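Long-range contacts in SdbC (Legionella pneumophila subsp. pneumophila, PDB 4KSN), which is of unknown function but is regarded as an effector protein of the bacterium, represented here by its C-terminal domain: residues Leu11-Leu16 and Leu64-Val69; Tyr15-Asp20 and Phe29-Leu34. The protein carries 1 engineered substitution. All blocks are in the same frame, centred on the assembly; numbering follows the deposited sequence.

Interaction 1. Residues Leu11-Leu16 and Leu64-Val69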
loop_
_atom_site.group_PDB
_atom_site.type_symbol
_atom_site.label_atom_id
_atom_site.label_comp_id
_atom_site.label_asym_id
_atom_site.label_seq_id
_atom_site.Cartn_x
_atom_site.Cartn_y
_atom_site.Cartn_z
ATOM N N LEU A 11 6.712 10.024 3.395
ATOM C CA LEU A 11 6.018 9.802 2.135
ATOM C C LEU A 11 6.523 8.552 1.392
ATOM O O LEU A 11 5.725 7.737 0.929
ATOM C CB LEU A 11 6.218 11.030 1.258
ATOM C CG LEU A 11 5.280 11.313 0.102
ATOM C CD1 LEU A 11 3.873 11.659 0.585
ATOM C CD2 LEU A 11 5.858 12.446 -0.726
ATOM N N ALA A 12 7.837 8.391 1.290
ATOM C CA ALA A 12 8.441 7.296 0.493
ATOM C C ALA A 12 9.859 7.035 0.951
ATOM O O ALA A 12 10.415 7.826 1.670
ATOM C CB ALA A 12 8.466 7.668 -0.975
ATOM N N ASP A 13 10.403 5.912 0.554
ATOM C CA ASP A 13 11.795 5.589 0.809
ATOM C C ASP A 13 12.475 5.549 -0.548
ATOM O O ASP A 13 11.843 5.186 -1.552
ATOM C CB ASP A 13 11.959 4.220 1.397
ATOM C CG ASP A 13 11.202 4.064 2.694
ATOM O OD1 ASP A 13 11.284 4.979 3.521
ATOM O OD2 ASP A 13 10.550 3.016 2.841
ATOM N N LEU A 14 13.761 5.839 -0.536
ATOM C CA LEU A 14 14.636 5.685 -1.701
ATOM C C LEU A 14 15.888 5.011 -1.193
ATOM O O LEU A 14 16.093 4.944 0.053
ATOM C CB LEU A 14 14.975 7.084 -2.210
ATOM C CG LEU A 14 13.855 7.839 -2.886
ATOM C CD1 LEU A 14 14.355 9.197 -3.279
ATOM C CD2 LEU A 14 13.314 7.056 -4.074
ATOM N N TYR A 15 16.669 4.418 -2.090
ATOM C CA TYR A 15 17.825 3.670 -1.678
ATOM C C TYR A 15 19.015 4.102 -2.551
ATOM O O TYR A 15 18.882 4.197 -3.769
ATOM C CB TYR A 15 17.559 2.165 -1.818
ATOM C CG TYR A 15 16.540 1.676 -0.887
ATOM C CD1 TYR A 15 15.160 1.725 -1.210
ATOM C CD2 TYR A 15 16.888 1.282 0.383
ATOM C CE1 TYR A 15 14.228 1.375 -0.315
ATOM C CE2 TYR A 15 15.917 0.931 1.299
ATOM C CZ TYR A 15 14.614 0.941 0.931
ATOM O OH TYR A 15 13.665 0.579 1.815
ATOM N N LEU A 16 20.153 4.327 -1.914
ATOM C CA LEU A 16 21.413 4.537 -2.579
ATOM C C LEU A 16 22.138 3.218 -2.598
ATOM O O LEU A 16 22.412 2.644 -1.528
ATOM C CB LEU A 16 22.210 5.562 -1.787
ATOM C CG LEU A 16 23.525 6.036 -2.362
ATOM C CD1 LEU A 16 23.381 6.726 -3.723
ATOM C CD2 LEU A 16 24.147 7.002 -1.372
ATOM N N LEU A 64 23.694 -0.739 0.487
ATOM C CA LEU A 64 22.397 -0.078 0.407
ATOM C C LEU A 64 22.295 0.853 1.587
ATOM O O LEU A 64 22.569 0.445 2.725
ATOM C CB LEU A 64 21.363 -1.174 0.507
ATOM C CG LEU A 64 19.885 -0.819 0.673
ATOM C CD1 LEU A 64 19.117 -2.000 0.139
ATOM C CD2 LEU A 64 19.469 -0.516 2.112
ATOM N N ARG A 65 21.955 2.104 1.341
ATOM C CA ARG A 65 21.603 3.024 2.375
ATOM C C ARG A 65 20.200 3.591 2.053
ATOM O O ARG A 65 19.922 3.901 0.919
ATOM C CB ARG A 65 22.587 4.196 2.428
ATOM C CG ARG A 65 24.012 3.789 2.901
ATOM C CD ARG A 65 23.978 3.252 4.344
ATOM N NE ARG A 65 23.165 4.064 5.279
ATOM C CZ ARG A 65 23.632 5.073 6.025
ATOM N NH1 ARG A 65 22.832 5.733 6.822
ATOM N NH2 ARG A 65 24.933 5.435 5.979
ATOM N N GLN A 66 19.371 3.687 3.055
ATOM C CA GLN A 66 17.994 4.124 2.892
ATOM C C GLN A 66 17.870 5.604 3.155
ATOM O O GLN A 66 18.409 6.153 4.144
ATOM C CB GLN A 66 17.095 3.337 3.839
ATOM C CG GLN A 66 15.606 3.581 3.611
ATOM C CD GLN A 66 14.729 2.730 4.504
ATOM O OE1 GLN A 66 15.132 1.661 4.931
ATOM N NE2 GLN A 66 13.534 3.184 4.765
ATOM N N LEU A 67 17.105 6.268 2.288
ATOM C CA LEU A 67 16.731 7.647 2.482
ATOM C C LEU A 67 15.239 7.742 2.622
ATOM O O LEU A 67 14.483 6.904 2.127
ATOM C CB LEU A 67 17.142 8.476 1.251
ATOM C CG LEU A 67 18.559 8.320 0.747
ATOM C CD1 LEU A 67 18.758 9.222 -0.448
ATOM C CD2 LEU A 67 19.601 8.617 1.818
ATOM N N ILE A 68 14.807 8.768 3.267
ATOM C CA ILE A 68 13.429 8.947 3.409
ATOM C C ILE A 68 13.028 10.303 2.798
ATOM O O ILE A 68 13.788 11.276 2.811
ATOM C CB ILE A 68 12.974 8.778 4.856
ATOM C CG1 ILE A 68 13.549 9.841 5.737
ATOM C CG2 ILE A 68 13.262 7.358 5.392
ATOM C CD1 ILE A 68 12.634 10.195 6.888
ATOM N N VAL A 69 11.815 10.312 2.227
ATOM C CA VAL A 69 11.248 11.471 1.570
ATOM C C VAL A 69 10.037 11.831 2.413
ATOM O O VAL A 69 9.160 10.972 2.697
ATOM C CB VAL A 69 10.836 11.180 0.099
ATOM C CG1 VAL A 69 10.305 12.446 -0.547
ATOM C CG2 VAL A 69 11.989 10.586 -0.712
HETATM O O HOH W 1 13.630 -1.035 4.465
#
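An antiparallel strand pair with a classic beta bulge joins 11-16, on the central strand of a three-stranded sheet, to 64-69 on an outer strand. At the bulge Leu11 and Ala12 both face Val69, whose O is gripped by two donors: Leu11 N at 2.7 Å in the carbonyl plane, and Ala12 N at 3.2 Å, tilted from it. Beyond it the ladder is regular, Leu14 and Leu67 exchanging bonds, of which Leu67 N to Leu14 O (2.8 Å) is almost straight at 177°.

Ala12, Leu14, Leu16, Leu67 and Val69 share one face. Leu14 brings CD1 against Val69 CG2 at 3.8 Å, branched apolar chains suiting a face that is largely hydrocarbon, while the small Ala12 meets Val69 through its CB. Tyr15, Gln66 and Asp13 occupy the other face. The Tyr15 ring receives Leu64 CD2 at its edge, 3.6 Å from CD2 of the ring, and Gln66 runs alongside it, CG anti to its own backbone N (chi1 -172°) and the chain extended, so that its amide arrives beside the phenol. Asp13 OD1 is hydrogen-bonded to His10. The edge of 64-69 continues into a strand of a second subunit through Leu67, Ile68 and Val69. One water joins the phenol to the amide, 3.1 Å from Tyr15 OH and donating to Gln66 OE1 at 3.1 Å.

Interaction 2. Residues Tyr15-Asp20 and Phe29-Leu34; sequences YLLKYD and FICKYL
The beta hairpin of strands 10-20 and 26-33 is held by two hydrogen-bonded pairs, Tyr15 with Cys31 and Leu17 with Phe29, flanking the non-hydrogen-bonded pair Leu16 and Ile30. Tyr15 N donates to Cys31 O at 2.8 Å in the carbonyl plane; the return bond, Cys31 N to Tyr15 O, is weak, bent to 129°. Leu17 N to Phe29 O is nearly straight at 175°, and Phe29 N answers to Leu17 O at 3.0 Å. All four N-H groups thus find an acceptor across the hairpin, that of Cys31 only weakly. Leu16 N instead donates to the backbone O of Arg65 on the other outer strand.

Tyr15, Leu17, Phe29 and Cys31 share one face, all buried, where aromatic, aliphatic and thiol groups suit the lack of solvent. Cys31 SG lies 3.7 Å from Leu17 CG, and Tyr33 CB rests 3.8 Å from Tyr15 CE1. At opposite ends of the contact, Tyr19 OH and Tyr33 OH bond respectively to Leu57 O and Glu27 OE1 of a third subunit, a strand of which pairs with 29-33. Tyr19, with CG between its backbone N and carbonyl carbon (chi1 65°), swings its ring to Phe29, bringing Tyr19 CE2 within 3.5 Å of Phe29 CE1.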
loop_
_atom_site.group_PDB
_atom_site.type_symbol
_atom_site.label_atom_id
_atom_site.label_comp_id
_atom_site.label_asym_id
_atom_site.label_seq_id
_atom_site.Cartn_x
_atom_site.Cartn_y
_atom_site.Cartn_z
ATOM N N TYR A 15 16.669 4.418 -2.090
ATOM C CA TYR A 15 17.825 3.670 -1.678
ATOM C C TYR A 15 19.015 4.102 -2.551
ATOM O O TYR A 15 18.882 4.197 -3.769
ATOM C CB TYR A 15 17.559 2.165 -1.818
ATOM C CG TYR A 15 16.540 1.676 -0.887
ATOM C CD1 TYR A 15 15.160 1.725 -1.210
ATOM C CD2 TYR A 15 16.888 1.282 0.383
ATOM C CE1 TYR A 15 14.228 1.375 -0.315
ATOM C CE2 TYR A 15 15.917 0.931 1.299
ATOM C CZ TYR A 15 14.614 0.941 0.931
ATOM O OH TYR A 15 13.665 0.579 1.815
ATOM N N LEU A 16 20.153 4.327 -1.914
ATOM C CA LEU A 16 21.413 4.537 -2.579
ATOM C C LEU A 16 22.138 3.218 -2.598
ATOM O O LEU A 16 22.412 2.644 -1.528
ATOM C CB LEU A 16 22.210 5.562 -1.787
ATOM C CG LEU A 16 23.525 6.036 -2.362
ATOM C CD1 LEU A 16 23.381 6.726 -3.723
ATOM C CD2 LEU A 16 24.147 7.002 -1.372
ATOM N N LEU A 17 22.368 2.719 -3.798
ATOM C CA LEU A 17 22.856 1.405 -4.022
ATOM C C LEU A 17 24.217 1.572 -4.699
ATOM O O LEU A 17 24.338 2.258 -5.692
ATOM C CB LEU A 17 21.957 0.578 -4.940
ATOM C CG LEU A 17 20.601 0.046 -4.437
ATOM C CD1 LEU A 17 20.152 -1.036 -5.430
ATOM C CD2 LEU A 17 20.555 -0.454 -2.963
ATOM N N LYS A 18 25.200 0.822 -4.193
ATOM C CA LYS A 18 26.544 0.914 -4.739
ATOM C C LYS A 18 27.103 -0.481 -4.758
ATOM O O LYS A 18 26.866 -1.234 -3.884
ATOM C CB LYS A 18 27.417 1.921 -3.942
ATOM C CG LYS A 18 27.016 3.344 -4.052
ATOM C CD LYS A 18 27.783 4.240 -3.082
ATOM C CE LYS A 18 27.464 5.709 -3.237
ATOM N NZ LYS A 18 27.918 6.329 -4.537
ATOM N N TYR A 19 27.782 -0.853 -5.832
ATOM C CA TYR A 19 28.289 -2.230 -5.947
ATOM C C TYR A 19 29.575 -2.267 -6.789
ATOM O O TYR A 19 29.763 -1.516 -7.723
ATOM C CB TYR A 19 27.240 -3.192 -6.502
ATOM C CG TYR A 19 26.816 -2.929 -7.925
ATOM C CD1 TYR A 19 27.470 -3.524 -8.999
ATOM C CD2 TYR A 19 25.712 -2.117 -8.205
ATOM C CE1 TYR A 19 27.097 -3.248 -10.325
ATOM C CE2 TYR A 19 25.313 -1.871 -9.495
ATOM C CZ TYR A 19 25.966 -2.448 -10.552
ATOM O OH TYR A 19 25.546 -2.192 -11.796
ATOM N N ASP A 20 30.490 -3.120 -6.369
ATOM C CA ASP A 20 31.748 -3.316 -7.089
ATOM C C ASP A 20 31.428 -4.211 -8.284
ATOM O O ASP A 20 30.735 -5.229 -8.144
ATOM C CB ASP A 20 32.767 -3.964 -6.145
ATOM C CG ASP A 20 34.030 -4.451 -6.866
ATOM O OD1 ASP A 20 34.633 -3.680 -7.641
ATOM O OD2 ASP A 20 34.363 -5.617 -6.626
ATOM N N PHE A 29 23.704 4.176 -7.853
ATOM C CA PHE A 29 22.362 4.378 -8.390
ATOM C C PHE A 29 21.528 4.939 -7.240
ATOM O O PHE A 29 21.771 4.599 -6.068
ATOM C CB PHE A 29 21.752 3.055 -8.776
ATOM C CG PHE A 29 22.320 2.403 -10.017
ATOM C CD1 PHE A 29 23.387 1.538 -9.943
ATOM C CD2 PHE A 29 21.706 2.576 -11.235
ATOM C CE1 PHE A 29 23.878 0.951 -11.070
ATOM C CE2 PHE A 29 22.162 1.948 -12.366
ATOM C CZ PHE A 29 23.282 1.141 -12.291
ATOM N N ILE A 30 20.572 5.788 -7.580
ATOM C CA ILE A 30 19.534 6.225 -6.616
ATOM C C ILE A 30 18.230 5.578 -7.089
ATOM O O ILE A 30 17.912 5.656 -8.258
ATOM C CB ILE A 30 19.477 7.765 -6.478
ATOM C CG1 ILE A 30 18.375 8.189 -5.512
ATOM C CG2 ILE A 30 19.271 8.501 -7.757
ATOM C CD1 ILE A 30 18.707 7.740 -4.101
ATOM N N CYS A 31 17.545 4.870 -6.160
ATOM C CA CYS A 31 16.646 3.800 -6.507
ATOM C C CYS A 31 15.325 3.898 -5.712
ATOM O O CYS A 31 15.317 4.233 -4.511
ATOM C CB CYS A 31 17.239 2.456 -6.146
ATOM S SG CYS A 31 18.921 2.267 -6.854
ATOM N N LYS A 32 14.257 3.527 -6.386
ATOM C CA LYS A 32 12.976 3.203 -5.761
ATOM C C LYS A 32 12.800 1.677 -5.801
ATOM O O LYS A 32 12.780 1.060 -6.860
ATOM C CB LYS A 32 11.886 3.927 -6.512
ATOM C CG LYS A 32 10.455 3.511 -6.197
ATOM C CD LYS A 32 10.032 4.000 -4.837
ATOM C CE LYS A 32 8.538 3.799 -4.590
ATOM N NZ LYS A 32 8.276 2.369 -4.235
ATOM N N TYR A 33 12.608 1.108 -4.631
ATOM C CA TYR A 33 12.313 -0.291 -4.482
ATOM C C TYR A 33 10.933 -0.674 -4.970
ATOM O O TYR A 33 9.919 0.040 -4.714
ATOM C CB TYR A 33 12.560 -0.704 -3.028
ATOM C CG TYR A 33 12.269 -2.154 -2.720
ATOM C CD1 TYR A 33 12.905 -3.172 -3.431
ATOM C CD2 TYR A 33 11.413 -2.519 -1.700
ATOM C CE1 TYR A 33 12.689 -4.490 -3.138
ATOM C CE2 TYR A 33 11.163 -3.860 -1.383
ATOM C CZ TYR A 33 11.760 -4.836 -2.131
ATOM O OH TYR A 33 11.585 -6.167 -1.836
ATOM N N LEU A 34 10.878 -1.735 -5.765
ATOM C CA LEU A 34 9.651 -2.121 -6.382
ATOM C C LEU A 34 8.913 -2.982 -5.390
ATOM O O LEU A 34 9.210 -4.149 -5.226
ATOM C CB LEU A 34 9.852 -2.905 -7.664
ATOM C CG LEU A 34 10.342 -2.040 -8.794
ATOM C CD1 LEU A 34 10.509 -2.946 -10.004
ATOM C CD2 LEU A 34 9.395 -0.904 -9.136
#

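Both interactions use strand 10-20, the middle strand of the three-stranded antiparallel sheet, and share Tyr15 and Leu16; their centres lie about 9 Å apart. Along the chain, 10-20 comes first and 26-33 follows as its hairpin partner, while 62-71 returns much later to the opposite edge, giving the order 26-33, 10-20, 62-71 across the sheet. The contacts also touch directly: Leu64 CB of interaction 1 packs on Leu17 CD2 of interaction 2 at 3.6 Å, and Leu67 CD1 meets Ile30 CD1. Each outer strand pairs with a strand of a different neighbouring subunit, so the small C-terminal domain contributes one sheet that runs on through both edges into the eight-chain assembly.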